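Local atomic coordinates of cell division control protein 4 (Saccharomyces cerevisiae, PDB entry 3V7D), a protein that recognises phosphorylated target proteins, including the CDK inhibitor SIC1, as the substrate-binding F-box and WD-repeat subunit of an SCF ubiquitin ligase. Residues 61-66 with 100-105; 80-85 with 91-96; 126-131 with 447-452; 134-139 with 144-149. The protein carries 1 engineered substitution. One frame throughout, in Å; residues are numbered along the deposited sequence.

Contact 1: 61-66 with 100-105; sequences ISENFV and FILKNW
Glu-63 and Leu-102 mark the closest approach of the two backbones, with their CA atoms 9.4 Å apart, so side chains alone bridge the gap. Residues 61-66 hold the C-terminal end of helix 53-62. A Schellman motif closes that helix, with Asn-64 at positive phi as its C-prime residue. The Asn-64 N to Ile-61 O hydrogen bond of 3.0 Å belongs to it. Glu-63 and Phe-65, on either side of Asn-64 in sequence, both point toward residues 100-105.

Within residues 100-105 both meet Leu-102. Its CG lies anti to the backbone N (chi1 -178°), which carries the CD2 methyl out to the Phe-65 ring. Phe-65 CZ and Leu-102 CD2 are 3.8 Å apart, and the methyl approaches obliquely. Leu-102 CB sits at the ring edge, in plane, 4.0 Å from Phe-65 CZ. One ring face is covered by Glu-63 CB, 3.4 Å above the plane and offset toward the rim. An alanine at Phe-65 would remove the ring and is likely to leave Leu-102 CD2 and Glu-63 CB without their shared apolar partner.

The Glu-63 chain bends at chi2 (-69°), and OE1 passes 4.2 Å from Leu-102 CD2. Its charge is used in a salt bridge to Arg-420, a propeller loop residue that Leu-102 also touches. Phe-65 packs further on Asn-98 and Ile-99 of helix 87-106. One turn beyond Leu-102, Trp-105 stacks on Phe-463 and touches strand 405-410, where the long helix meets the propeller.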
loop_
_atom_site.group_PDB
_atom_site.type_symbol
_atom_site.label_atom_id
_atom_site.label_comp_id
_atom_site.label_asym_id
_atom_site.label_seq_id
_atom_site.Cartn_x
_atom_site.Cartn_y
_atom_site.Cartn_z
ATOM N N ILE B 61 4.115 6.916 -4.960
ATOM C CA ILE B 61 2.966 6.213 -5.511
ATOM C C ILE B 61 3.398 5.150 -6.519
ATOM O O ILE B 61 2.861 4.044 -6.528
ATOM C CB ILE B 61 1.969 7.187 -6.164
ATOM C CG1 ILE B 61 1.310 8.060 -5.097
ATOM C CG2 ILE B 61 0.900 6.435 -6.957
ATOM C CD1 ILE B 61 0.412 9.140 -5.675
ATOM N N SER B 62 4.383 5.478 -7.352
ATOM C CA SER B 62 4.794 4.568 -8.422
ATOM C C SER B 62 5.467 3.302 -7.890
ATOM O O SER B 62 5.469 2.273 -8.559
ATOM C CB SER B 62 5.705 5.273 -9.434
ATOM O OG SER B 62 6.957 5.608 -8.855
ATOM N N GLU B 63 6.037 3.381 -6.691
ATOM C CA GLU B 63 6.664 2.220 -6.074
ATOM C C GLU B 63 5.723 1.521 -5.087
ATOM O O GLU B 63 6.147 0.634 -4.339
ATOM C CB GLU B 63 7.959 2.625 -5.365
ATOM C CG GLU B 63 9.055 3.128 -6.298
ATOM C CD GLU B 63 9.633 2.031 -7.177
ATOM O OE1 GLU B 63 9.637 0.863 -6.746
ATOM O OE2 GLU B 63 10.089 2.336 -8.297
ATOM N N ASN B 64 4.456 1.928 -5.090
ATOM C CA ASN B 64 3.457 1.401 -4.158
ATOM C C ASN B 64 3.846 1.539 -2.692
ATOM O O ASN B 64 3.539 0.663 -1.883
ATOM C CB ASN B 64 3.154 -0.069 -4.439
ATOM C CG ASN B 64 2.854 -0.335 -5.889
ATOM O OD1 ASN B 64 3.388 -1.274 -6.480
ATOM N ND2 ASN B 64 1.997 0.488 -6.475
ATOM N N PHE B 65 4.531 2.620 -2.346
ATOM C CA PHE B 65 4.840 2.874 -0.945
ATOM C C PHE B 65 3.680 3.607 -0.281
ATOM O O PHE B 65 3.581 3.654 0.942
ATOM C CB PHE B 65 6.138 3.671 -0.806
ATOM C CG PHE B 65 7.361 2.915 -1.247
ATOM C CD1 PHE B 65 7.483 1.560 -0.989
ATOM C CD2 PHE B 65 8.385 3.560 -1.926
ATOM C CE1 PHE B 65 8.607 0.861 -1.396
ATOM C CE2 PHE B 65 9.511 2.868 -2.330
ATOM C CZ PHE B 65 9.618 1.514 -2.069
ATOM N N VAL B 66 2.804 4.176 -1.099
ATOM C CA VAL B 66 1.627 4.875 -0.601
ATOM C C VAL B 66 0.586 4.934 -1.706
ATOM O O VAL B 66 0.919 4.821 -2.885
ATOM C CB VAL B 66 1.975 6.309 -0.135
ATOM C CG1 VAL B 66 2.076 7.258 -1.327
ATOM C CG2 VAL B 66 0.949 6.816 0.864
ATOM N N PHE B 100 15.279 1.649 -0.185
ATOM C CA PHE B 100 16.410 0.907 0.364
ATOM C C PHE B 100 15.915 -0.399 0.976
ATOM O O PHE B 100 16.457 -1.472 0.712
ATOM C CB PHE B 100 17.135 1.757 1.417
ATOM C CG PHE B 100 18.115 0.983 2.266
ATOM C CD1 PHE B 100 19.365 0.628 1.767
ATOM C CD2 PHE B 100 17.796 0.632 3.571
ATOM C CE1 PHE B 100 20.273 -0.080 2.548
ATOM C CE2 PHE B 100 18.696 -0.075 4.360
ATOM C CZ PHE B 100 19.940 -0.431 3.845
ATOM N N ILE B 101 14.872 -0.296 1.792
ATOM C CA ILE B 101 14.271 -1.460 2.426
ATOM C C ILE B 101 13.716 -2.445 1.395
ATOM O O ILE B 101 13.950 -3.652 1.491
ATOM C CB ILE B 101 13.168 -1.029 3.417
ATOM C CG1 ILE B 101 13.806 -0.316 4.611
ATOM C CG2 ILE B 101 12.329 -2.227 3.869
ATOM C CD1 ILE B 101 12.813 0.279 5.579
ATOM N N LEU B 102 13.001 -1.925 0.399
ATOM C CA LEU B 102 12.397 -2.773 -0.625
ATOM C C LEU B 102 13.455 -3.544 -1.403
ATOM O O LEU B 102 13.282 -4.728 -1.694
ATOM C CB LEU B 102 11.528 -1.952 -1.584
ATOM C CG LEU B 102 10.807 -2.769 -2.666
ATOM C CD1 LEU B 102 9.874 -3.801 -2.032
ATOM C CD2 LEU B 102 10.036 -1.874 -3.629
ATOM N N LYS B 103 14.551 -2.871 -1.735
ATOM C CA LYS B 103 15.642 -3.513 -2.464
ATOM C C LYS B 103 16.217 -4.689 -1.684
ATOM O O LYS B 103 16.573 -5.709 -2.272
ATOM C CB LYS B 103 16.740 -2.509 -2.816
ATOM C CG LYS B 103 16.531 -1.828 -4.162
ATOM C CD LYS B 103 17.578 -0.757 -4.421
ATOM C CE LYS B 103 17.683 -0.437 -5.907
ATOM N NZ LYS B 103 16.355 -0.163 -6.522
ATOM N N ASN B 104 16.299 -4.548 -0.364
ATOM C CA ASN B 104 16.741 -5.650 0.484
ATOM C C ASN B 104 15.775 -6.836 0.429
ATOM O O ASN B 104 16.201 -7.966 0.228
ATOM C CB ASN B 104 16.947 -5.182 1.927
ATOM C CG ASN B 104 18.096 -4.204 2.061
ATOM O OD1 ASN B 104 18.999 -4.166 1.221
ATOM N ND2 ASN B 104 18.075 -3.411 3.122
ATOM N N TRP B 105 14.479 -6.564 0.592
ATOM C CA TRP B 105 13.441 -7.582 0.448
ATOM C C TRP B 105 13.534 -8.313 -0.895
ATOM O O TRP B 105 13.292 -9.515 -0.973
ATOM C CB TRP B 105 12.047 -6.949 0.551
ATOM C CG TRP B 105 11.512 -6.759 1.937
ATOM C CD1 TRP B 105 11.679 -5.668 2.741
ATOM C CD2 TRP B 105 10.688 -7.677 2.672
ATOM N NE1 TRP B 105 11.018 -5.854 3.935
ATOM C CE2 TRP B 105 10.405 -7.080 3.917
ATOM C CE3 TRP B 105 10.170 -8.950 2.399
ATOM C CZ2 TRP B 105 9.626 -7.712 4.889
ATOM C CZ3 TRP B 105 9.398 -9.576 3.366
ATOM C CH2 TRP B 105 9.132 -8.954 4.594
#

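Contact 2: 80-85 with 91-96; sequences QKYPKL and LRLSFL
The Tyr-82 ring has Lys-81 CG over one face, 3.8 Å above the plane and offset toward the rim, while Leu-93 CD1 approaches the ring obliquely. That methyl lies 4.3 Å from Tyr-82 CE1, a loose apolar contact. The Lys-81 chain is fully extended and runs beside the ring. Its end makes a weak hydrogen bond of 3.3 Å from Lys-81 NZ to Tyr-82 OH. A long, weak ion pair joins the same amine to Glu-97.

The contact belongs to the turn between two successive helices, 71-81 and 87-106, in the helical part that lies between the F-box and the propeller. Tyr-82 is the first residue to leave helical geometry, and a type I beta turn runs from it to Leu-85. The turn is closed by Leu-85 N to Tyr-82 O at 3.3 Å. Arg-90 NE also donates to Tyr-82 O.

The turn brings Leu-85 back against the second helix. Leu-85 CD1 meets Leu-93 CD1 at 3.6 Å, and the two side chains cross at about a right angle. With CG anti to the carbonyl carbon (chi1 -68°), the Leu-93 side chain is carried toward the turn, where its CD1 meets both Leu-85 and Tyr-82. All three side chains remain partly exposed. Leu-93 also packs on the backbone of another protein chain, and the neighbouring Arg-92 forms a hydrogen bond to that chain.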
loop_
_atom_site.group_PDB
_atom_site.type_symbol
_atom_site.label_atom_id
_atom_site.label_comp_id
_atom_site.label_asym_id
_atom_site.label_seq_id
_atom_site.Cartn_x
_atom_site.Cartn_y
_atom_site.Cartn_z
ATOM N N GLN B 80 5.223 14.344 12.053
ATOM C CA GLN B 80 5.452 13.943 13.434
ATOM C C GLN B 80 6.880 13.435 13.610
ATOM O O GLN B 80 7.531 13.719 14.612
ATOM C CB GLN B 80 4.451 12.854 13.848
ATOM C CG GLN B 80 2.988 13.303 13.837
ATOM C CD GLN B 80 2.011 12.167 14.117
ATOM O OE1 GLN B 80 2.365 10.988 14.036
ATOM N NE2 GLN B 80 0.774 12.519 14.448
ATOM N N LYS B 81 7.362 12.689 12.622
ATOM C CA LYS B 81 8.700 12.113 12.676
ATOM C C LYS B 81 9.778 13.157 12.380
ATOM O O LYS B 81 10.799 13.209 13.066
ATOM C CB LYS B 81 8.814 10.938 11.701
ATOM C CG LYS B 81 10.119 10.167 11.798
ATOM C CD LYS B 81 10.143 9.003 10.816
ATOM C CE LYS B 81 11.473 8.265 10.860
ATOM N NZ LYS B 81 11.548 7.180 9.840
ATOM N N TYR B 82 9.541 13.990 11.368
ATOM C CA TYR B 82 10.499 15.031 10.985
ATOM C C TYR B 82 9.906 16.437 11.074
ATOM O O TYR B 82 9.624 17.058 10.046
ATOM C CB TYR B 82 10.983 14.803 9.553
ATOM C CG TYR B 82 11.571 13.439 9.283
ATOM C CD1 TYR B 82 12.871 13.130 9.665
ATOM C CD2 TYR B 82 10.835 12.467 8.622
ATOM C CE1 TYR B 82 13.412 11.886 9.407
ATOM C CE2 TYR B 82 11.367 11.221 8.359
ATOM C CZ TYR B 82 12.654 10.936 8.752
ATOM O OH TYR B 82 13.182 9.694 8.489
ATOM N N PRO B 83 9.731 16.956 12.297
ATOM C CA PRO B 83 9.059 18.248 12.480
ATOM C C PRO B 83 9.770 19.408 11.788
ATOM O O PRO B 83 9.115 20.359 11.368
ATOM C CB PRO B 83 9.097 18.451 13.997
ATOM C CG PRO B 83 9.267 17.085 14.560
ATOM C CD PRO B 83 10.131 16.360 13.581
ATOM N N LYS B 84 11.089 19.329 11.664
ATOM C CA LYS B 84 11.855 20.462 11.156
ATOM C C LYS B 84 12.280 20.332 9.691
ATOM O O LYS B 84 13.176 21.046 9.230
ATOM C CB LYS B 84 13.053 20.742 12.070
ATOM C CG LYS B 84 12.635 21.275 13.441
ATOM C CD LYS B 84 13.818 21.557 14.357
ATOM C CE LYS B 84 14.284 20.295 15.061
ATOM N NZ LYS B 84 15.156 20.612 16.225
ATOM N N LEU B 85 11.626 19.433 8.960
ATOM C CA LEU B 85 11.861 19.293 7.523
ATOM C C LEU B 85 10.670 19.780 6.708
ATOM O O LEU B 85 9.523 19.706 7.153
ATOM C CB LEU B 85 12.156 17.839 7.151
ATOM C CG LEU B 85 13.468 17.216 7.624
ATOM C CD1 LEU B 85 13.589 15.807 7.082
ATOM C CD2 LEU B 85 14.657 18.062 7.199
ATOM N N LEU B 91 9.196 13.790 2.169
ATOM C CA LEU B 91 8.801 12.804 1.174
ATOM C C LEU B 91 10.013 12.151 0.505
ATOM O O LEU B 91 9.991 10.960 0.195
ATOM C CB LEU B 91 7.888 13.438 0.122
ATOM C CG LEU B 91 6.490 13.861 0.583
ATOM C CD1 LEU B 91 5.737 14.490 -0.569
ATOM C CD2 LEU B 91 5.698 12.683 1.149
ATOM N N ARG B 92 11.065 12.933 0.281
ATOM C CA ARG B 92 12.292 12.396 -0.292
ATOM C C ARG B 92 12.950 11.406 0.670
ATOM O O ARG B 92 13.339 10.310 0.271
ATOM C CB ARG B 92 13.272 13.517 -0.674
ATOM C CG ARG B 92 14.690 13.017 -0.995
ATOM C CD ARG B 92 15.546 14.086 -1.680
ATOM N NE ARG B 92 15.567 15.340 -0.935
ATOM C CZ ARG B 92 16.468 15.637 -0.005
ATOM N NH1 ARG B 92 17.425 14.766 0.288
ATOM N NH2 ARG B 92 16.410 16.799 0.631
ATOM N N LEU B 93 13.061 11.788 1.939
ATOM C CA LEU B 93 13.658 10.904 2.939
ATOM C C LEU B 93 12.843 9.621 3.118
ATOM O O LEU B 93 13.401 8.533 3.264
ATOM C CB LEU B 93 13.829 11.619 4.283
ATOM C CG LEU B 93 14.853 12.764 4.347
ATOM C CD1 LEU B 93 15.351 12.947 5.775
ATOM C CD2 LEU B 93 16.028 12.562 3.387
ATOM N N SER B 94 11.523 9.758 3.106
ATOM C CA SER B 94 10.640 8.607 3.190
ATOM C C SER B 94 10.884 7.692 1.996
ATOM O O SER B 94 10.960 6.473 2.144
ATOM C CB SER B 94 9.177 9.055 3.212
ATOM O OG SER B 94 8.298 7.944 3.266
ATOM N N PHE B 95 11.020 8.283 0.812
ATOM C CA PHE B 95 11.179 7.479 -0.388
ATOM C C PHE B 95 12.487 6.700 -0.365
ATOM O O PHE B 95 12.519 5.513 -0.696
ATOM C CB PHE B 95 11.110 8.326 -1.658
ATOM C CG PHE B 95 11.294 7.517 -2.902
ATOM C CD1 PHE B 95 10.207 6.902 -3.508
ATOM C CD2 PHE B 95 12.557 7.335 -3.445
ATOM C CE1 PHE B 95 10.377 6.136 -4.636
ATOM C CE2 PHE B 95 12.731 6.569 -4.571
ATOM C CZ PHE B 95 11.641 5.968 -5.170
ATOM N N LEU B 96 13.563 7.381 0.013
ATOM C CA LEU B 96 14.887 6.770 0.030
ATOM C C LEU B 96 14.948 5.615 1.020
ATOM O O LEU B 96 15.518 4.567 0.724
ATOM C CB LEU B 96 15.963 7.811 0.346
ATOM C CG LEU B 96 16.230 8.819 -0.778
ATOM C CD1 LEU B 96 17.226 9.880 -0.336
ATOM C CD2 LEU B 96 16.724 8.105 -2.030
#

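Contact 3: 126-131 with 447-452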
loop_
_atom_site.group_PDB
_atom_site.type_symbol
_atom_site.label_atom_id
_atom_site.label_comp_id
_atom_site.label_asym_id
_atom_site.label_seq_id
_atom_site.Cartn_x
_atom_site.Cartn_y
_atom_site.Cartn_z
ATOM N N THR B 126 -2.375 -18.957 18.284
ATOM C CA THR B 126 -3.691 -18.831 17.659
ATOM C C THR B 126 -3.935 -17.475 17.013
ATOM O O THR B 126 -4.764 -17.351 16.117
ATOM C CB THR B 126 -4.818 -19.085 18.674
ATOM O OG1 THR B 126 -4.762 -18.090 19.705
ATOM C CG2 THR B 126 -4.672 -20.468 19.289
ATOM N N CYS B 127 -3.228 -16.455 17.478
ATOM C CA CYS B 127 -3.436 -15.113 16.954
ATOM C C CYS B 127 -2.238 -14.213 17.203
ATOM O O CYS B 127 -1.493 -14.395 18.167
ATOM C CB CYS B 127 -4.713 -14.492 17.529
ATOM S SG CYS B 127 -4.884 -14.621 19.329
ATOM N N LEU B 128 -2.058 -13.249 16.308
ATOM C CA LEU B 128 -0.937 -12.324 16.372
ATOM C C LEU B 128 -1.358 -10.954 15.868
ATOM O O LEU B 128 -2.032 -10.837 14.845
ATOM C CB LEU B 128 0.240 -12.847 15.540
ATOM C CG LEU B 128 1.561 -12.068 15.573
ATOM C CD1 LEU B 128 2.740 -13.015 15.414
ATOM C CD2 LEU B 128 1.614 -10.991 14.493
ATOM N N GLN B 129 -0.956 -9.924 16.603
ATOM C CA GLN B 129 -1.100 -8.546 16.160
ATOM C C GLN B 129 0.286 -7.935 16.078
ATOM O O GLN B 129 1.158 -8.248 16.889
ATOM C CB GLN B 129 -1.955 -7.745 17.141
ATOM C CG GLN B 129 -3.438 -8.059 17.096
ATOM C CD GLN B 129 -4.115 -7.493 15.862
ATOM O OE1 GLN B 129 -4.583 -6.352 15.866
ATOM N NE2 GLN B 129 -4.169 -8.288 14.797
ATOM N N PHE B 130 0.490 -7.072 15.091
ATOM C CA PHE B 130 1.749 -6.358 14.945
ATOM C C PHE B 130 1.439 -4.906 14.630
ATOM O O PHE B 130 1.131 -4.568 13.489
ATOM C CB PHE B 130 2.582 -6.973 13.818
ATOM C CG PHE B 130 3.911 -6.303 13.606
ATOM C CD1 PHE B 130 4.545 -5.636 14.642
ATOM C CD2 PHE B 130 4.523 -6.334 12.364
ATOM C CE1 PHE B 130 5.761 -5.015 14.446
ATOM C CE2 PHE B 130 5.742 -5.715 12.162
ATOM C CZ PHE B 130 6.362 -5.054 13.205
ATOM N N GLU B 131 1.491 -4.058 15.652
ATOM C CA GLU B 131 1.216 -2.629 15.504
ATOM C C GLU B 131 2.056 -1.859 16.515
ATOM O O GLU B 131 2.398 -2.391 17.575
ATOM C CB GLU B 131 -0.263 -2.309 15.782
ATOM C CG GLU B 131 -1.300 -3.156 15.046
ATOM C CD GLU B 131 -1.371 -2.849 13.561
ATOM O OE1 GLU B 131 -1.856 -3.714 12.802
ATOM O OE2 GLU B 131 -0.945 -1.745 13.154
ATOM N N VAL B 447 7.545 -10.382 11.126
ATOM C CA VAL B 447 7.416 -11.237 12.305
ATOM C C VAL B 447 6.612 -12.499 12.020
ATOM O O VAL B 447 5.657 -12.479 11.239
ATOM C CB VAL B 447 6.813 -10.492 13.524
ATOM C CG1 VAL B 447 7.664 -9.281 13.884
ATOM C CG2 VAL B 447 5.363 -10.084 13.265
ATOM N N ALA B 448 7.002 -13.598 12.657
ATOM C CA ALA B 448 6.290 -14.862 12.495
ATOM C C ALA B 448 6.255 -15.690 13.774
ATOM O O ALA B 448 7.281 -15.903 14.426
ATOM C CB ALA B 448 6.884 -15.675 11.349
ATOM N N ALA B 449 5.056 -16.143 14.123
ATOM C CA ALA B 449 4.864 -17.090 15.211
ATOM C C ALA B 449 4.985 -18.487 14.621
ATOM O O ALA B 449 4.218 -18.862 13.731
ATOM C CB ALA B 449 3.501 -16.898 15.837
ATOM N N VAL B 450 5.965 -19.247 15.096
ATOM C CA VAL B 450 6.252 -20.544 14.506
ATOM C C VAL B 450 6.294 -21.657 15.537
ATOM O O VAL B 450 6.290 -21.413 16.748
ATOM C CB VAL B 450 7.607 -20.546 13.771
ATOM C CG1 VAL B 450 7.665 -19.427 12.751
ATOM C CG2 VAL B 450 8.751 -20.427 14.772
ATOM N N GLU B 451 6.332 -22.885 15.033
ATOM C CA GLU B 451 6.529 -24.059 15.859
ATOM C C GLU B 451 7.785 -24.769 15.382
ATOM O O GLU B 451 8.016 -24.905 14.176
ATOM C CB GLU B 451 5.334 -25.009 15.762
ATOM C CG GLU B 451 5.556 -26.338 16.486
ATOM C CD GLU B 451 4.450 -27.345 16.239
ATOM O OE1 GLU B 451 3.262 -26.963 16.295
ATOM O OE2 GLU B 451 4.769 -28.526 15.987
ATOM N N LYS B 452 8.602 -25.211 16.330
ATOM C CA LYS B 452 9.784 -25.993 16.005
ATOM C C LYS B 452 10.054 -27.011 17.102
ATOM O O LYS B 452 10.269 -26.647 18.258
ATOM C CB LYS B 452 10.997 -25.086 15.807
ATOM C CG LYS B 452 12.309 -25.834 15.676
ATOM C CD LYS B 452 13.466 -24.874 15.433
ATOM C CE LYS B 452 14.803 -25.495 15.830
ATOM N NZ LYS B 452 15.071 -26.779 15.121
#
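Leu-128 reaches from strand 125-131 to Val-447 and Ala-449 of strand 445-452. The two strands are not sheet neighbours. Their short segments run nearly antiparallel, at 159°, with axes 8.5 Å apart at closest approach. Each belongs to a different blade of the propeller, and the contact is part of the packing between the two blades.

Leu-128 CB points toward the other strand but stays too far back to touch it. CG is anti to the backbone N (chi1 -175°), which drives the fork across the gap. There the branches divide. Leu-128 CD1 meets Ala-449 CB at 4.0 Å and passes 4.1 Å from Ala-449 N. Leu-128 CD2 goes to Val-447 CG2, also at 4.0 Å.

Val-447 is shared by two partners. Its CG2 lies 3.9 Å from Phe-130 CD2, and its CG1 stands over one face of the Phe-130 ring. The valine thus fits between the leucine fork and the phenylalanine. Cys-127 and Gln-129 alternate to the far side of their strand. There Gln-129 OE1 accepts from the backbone of Tyr-170 in the next blade.

Strand 445-452 lies in the blade that closes the ring, where strand 113-118 from the start of the propeller completes a sheet of three late strands. Of the four touching residues, Phe-130, Val-447 and Ala-449 are buried. The side-chain contacts between these segments are apolar, so cohesion here probably rests on fit and exclusion of water, with no bond or charge across the gap to set the register.

Contact 4: 134-139 with 144-149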
loop_
_atom_site.group_PDB
_atom_site.type_symbol
_atom_site.label_atom_id
_atom_site.label_comp_id
_atom_site.label_asym_id
_atom_site.label_seq_id
_atom_site.Cartn_x
_atom_site.Cartn_y
_atom_site.Cartn_z
ATOM N N TYR B 134 4.771 -2.994 18.803
ATOM C CA TYR B 134 4.432 -4.143 19.630
ATOM C C TYR B 134 4.167 -5.358 18.760
ATOM O O TYR B 134 3.548 -5.254 17.700
ATOM C CB TYR B 134 3.174 -3.886 20.454
ATOM C CG TYR B 134 3.303 -2.866 21.555
ATOM C CD1 TYR B 134 4.249 -3.014 22.562
ATOM C CD2 TYR B 134 2.441 -1.777 21.616
ATOM C CE1 TYR B 134 4.354 -2.085 23.585
ATOM C CE2 TYR B 134 2.537 -0.844 22.630
ATOM C CZ TYR B 134 3.493 -1.002 23.613
ATOM O OH TYR B 134 3.584 -0.070 24.623
ATOM N N VAL B 135 4.636 -6.515 19.212
ATOM C CA VAL B 135 4.171 -7.777 18.663
ATOM C C VAL B 135 3.410 -8.464 19.778
ATOM O O VAL B 135 3.914 -8.598 20.896
ATOM C CB VAL B 135 5.314 -8.685 18.179
ATOM C CG1 VAL B 135 4.740 -9.916 17.479
ATOM C CG2 VAL B 135 6.236 -7.927 17.244
ATOM N N ILE B 136 2.183 -8.872 19.482
ATOM C CA ILE B 136 1.304 -9.427 20.501
ATOM C C ILE B 136 0.739 -10.761 20.035
ATOM O O ILE B 136 0.194 -10.861 18.936
ATOM C CB ILE B 136 0.156 -8.452 20.825
ATOM C CG1 ILE B 136 0.713 -7.057 21.118
ATOM C CG2 ILE B 136 -0.663 -8.958 22.000
ATOM C CD1 ILE B 136 -0.328 -5.968 21.118
ATOM N N THR B 137 0.881 -11.787 20.870
ATOM C CA THR B 137 0.448 -13.131 20.508
ATOM C C THR B 137 -0.455 -13.749 21.566
ATOM O O THR B 137 -0.309 -13.485 22.759
ATOM C CB THR B 137 1.647 -14.076 20.305
ATOM O OG1 THR B 137 2.507 -13.998 21.447
ATOM C CG2 THR B 137 2.432 -13.700 19.050
ATOM N N GLY B 138 -1.382 -14.585 21.114
ATOM C CA GLY B 138 -2.235 -15.344 22.009
ATOM C C GLY B 138 -2.140 -16.829 21.707
ATOM O O GLY B 138 -1.861 -17.225 20.573
ATOM N N ALA B 139 -2.359 -17.656 22.723
ATOM C CA ALA B 139 -2.364 -19.101 22.521
ATOM C C ALA B 139 -3.371 -19.812 23.419
ATOM O O ALA B 139 -4.087 -19.181 24.202
ATOM C CB ALA B 139 -0.972 -19.672 22.723
ATOM N N ILE B 144 -1.384 -14.060 26.958
ATOM C CA ILE B 144 -1.106 -13.091 25.911
ATOM C C ILE B 144 0.308 -12.570 26.127
ATOM O O ILE B 144 0.642 -12.102 27.215
ATOM C CB ILE B 144 -2.082 -11.904 25.968
ATOM C CG1 ILE B 144 -3.516 -12.378 25.730
ATOM C CG2 ILE B 144 -1.696 -10.851 24.944
ATOM C CD1 ILE B 144 -4.543 -11.265 25.775
ATOM N N ARG B 145 1.145 -12.662 25.100
ATOM C CA ARG B 145 2.519 -12.196 25.227
ATOM C C ARG B 145 2.766 -10.966 24.369
ATOM O O ARG B 145 2.310 -10.888 23.230
ATOM C CB ARG B 145 3.515 -13.313 24.899
ATOM C CG ARG B 145 3.479 -14.469 25.898
ATOM C CD ARG B 145 4.436 -15.593 25.521
ATOM N NE ARG B 145 5.838 -15.247 25.752
ATOM C CZ ARG B 145 6.459 -15.382 26.921
ATOM N NH1 ARG B 145 5.802 -15.841 27.973
ATOM N NH2 ARG B 145 7.737 -15.050 27.042
ATOM N N VAL B 146 3.487 -10.006 24.937
ATOM C CA VAL B 146 3.767 -8.745 24.273
ATOM C C VAL B 146 5.266 -8.591 24.054
ATOM O O VAL B 146 6.064 -8.787 24.978
ATOM C CB VAL B 146 3.256 -7.550 25.103
ATOM C CG1 VAL B 146 3.482 -6.246 24.355
ATOM C CG2 VAL B 146 1.781 -7.728 25.445
ATOM N N TYR B 147 5.642 -8.234 22.829
ATOM C CA TYR B 147 7.044 -8.077 22.476
ATOM C C TYR B 147 7.319 -6.685 21.909
ATOM O O TYR B 147 6.447 -6.057 21.303
ATOM C CB TYR B 147 7.458 -9.121 21.434
ATOM C CG TYR B 147 7.238 -10.571 21.819
ATOM C CD1 TYR B 147 5.969 -11.145 21.765
ATOM C CD2 TYR B 147 8.306 -11.380 22.192
ATOM C CE1 TYR B 147 5.771 -12.472 22.097
ATOM C CE2 TYR B 147 8.116 -12.713 22.528
ATOM C CZ TYR B 147 6.848 -13.252 22.476
ATOM O OH TYR B 147 6.656 -14.576 22.807
ATOM N N ASP B 148 8.549 -6.224 22.109
ATOM C CA ASP B 148 9.053 -4.980 21.545
ATOM C C ASP B 148 9.715 -5.323 20.215
ATOM O O ASP B 148 10.692 -6.061 20.186
ATOM C CB ASP B 148 10.084 -4.396 22.517
ATOM C CG ASP B 148 10.669 -3.069 22.058
ATOM O OD1 ASP B 148 10.659 -2.762 20.849
ATOM O OD2 ASP B 148 11.167 -2.329 22.931
ATOM N N SER B 149 9.197 -4.789 19.112
ATOM C CA SER B 149 9.748 -5.130 17.798
ATOM C C SER B 149 10.969 -4.290 17.427
ATOM O O SER B 149 11.714 -4.638 16.510
ATOM C CB SER B 149 8.679 -5.037 16.702
ATOM O OG SER B 149 8.053 -3.765 16.694
#
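The two strands form the beta hairpin of WD repeat 1, in the middle of a four-stranded propeller blade. Val-135 pairs with Tyr-147, and Thr-137 with Arg-145, as antiparallel hydrogen-bonded pairs. Tyr-147 N donates to Val-135 O at 2.6 Å. The return bond, Val-135 N to Tyr-147 O, is 2.8 Å long.

On the face of Ile-136, its CG2 meets Ile-144 CG2 at 3.6 Å, and Tyr-134 CD1 meets Val-146 CG1 at 3.8 Å. On the other face, Val-135 CB packs on Tyr-147 CB. The Tyr-147 ring takes Val-135 O and Thr-137 OG1 at its edge. Its hydroxyl accepts from Arg-145 NE at 3.1 Å, in the guanidinium plane, and also bonds to Arg-118 O. Arg-145 NH1 bonds to Gln-157 of strand 153-158. A valine in place of Tyr-147 would probably leave Arg-145 NE and Arg-118 O without this common partner.

Tyr-147 and Asp-148 match the position of the WD dipeptide of such repeats, and Thr-137 OG1 bonds His-120. Strand 125-131 flanks the hairpin on one side and strand 153-158 on the other. The Ile-136 face packs on strand 165-170 of the next blade.

In the fold
Contacts 1 and 2 share helix 87-106, with centres 15 Å apart. They touch where Phe-95 CE1 of contact 2 packs on Glu-63 CG of contact 1 at 3.7 Å. Residues 126-131 of contact 3 lie in the same blade as contact 4; the centres of the two contacts are 8 Å apart. There Gln-129 N lies 2.8 Å from Ile-136 O, a probable hydrogen bond between adjacent strands. Leu-128 CD1 also packs on Thr-137 CG2. The helical and propeller pairs do not touch: the nearest atoms of contacts 1 and 3 are about 7 Å apart. Contact 1 lies where helix 87-106 reaches the propeller, whereas contact 2 lies farther out, beside the other protein chain.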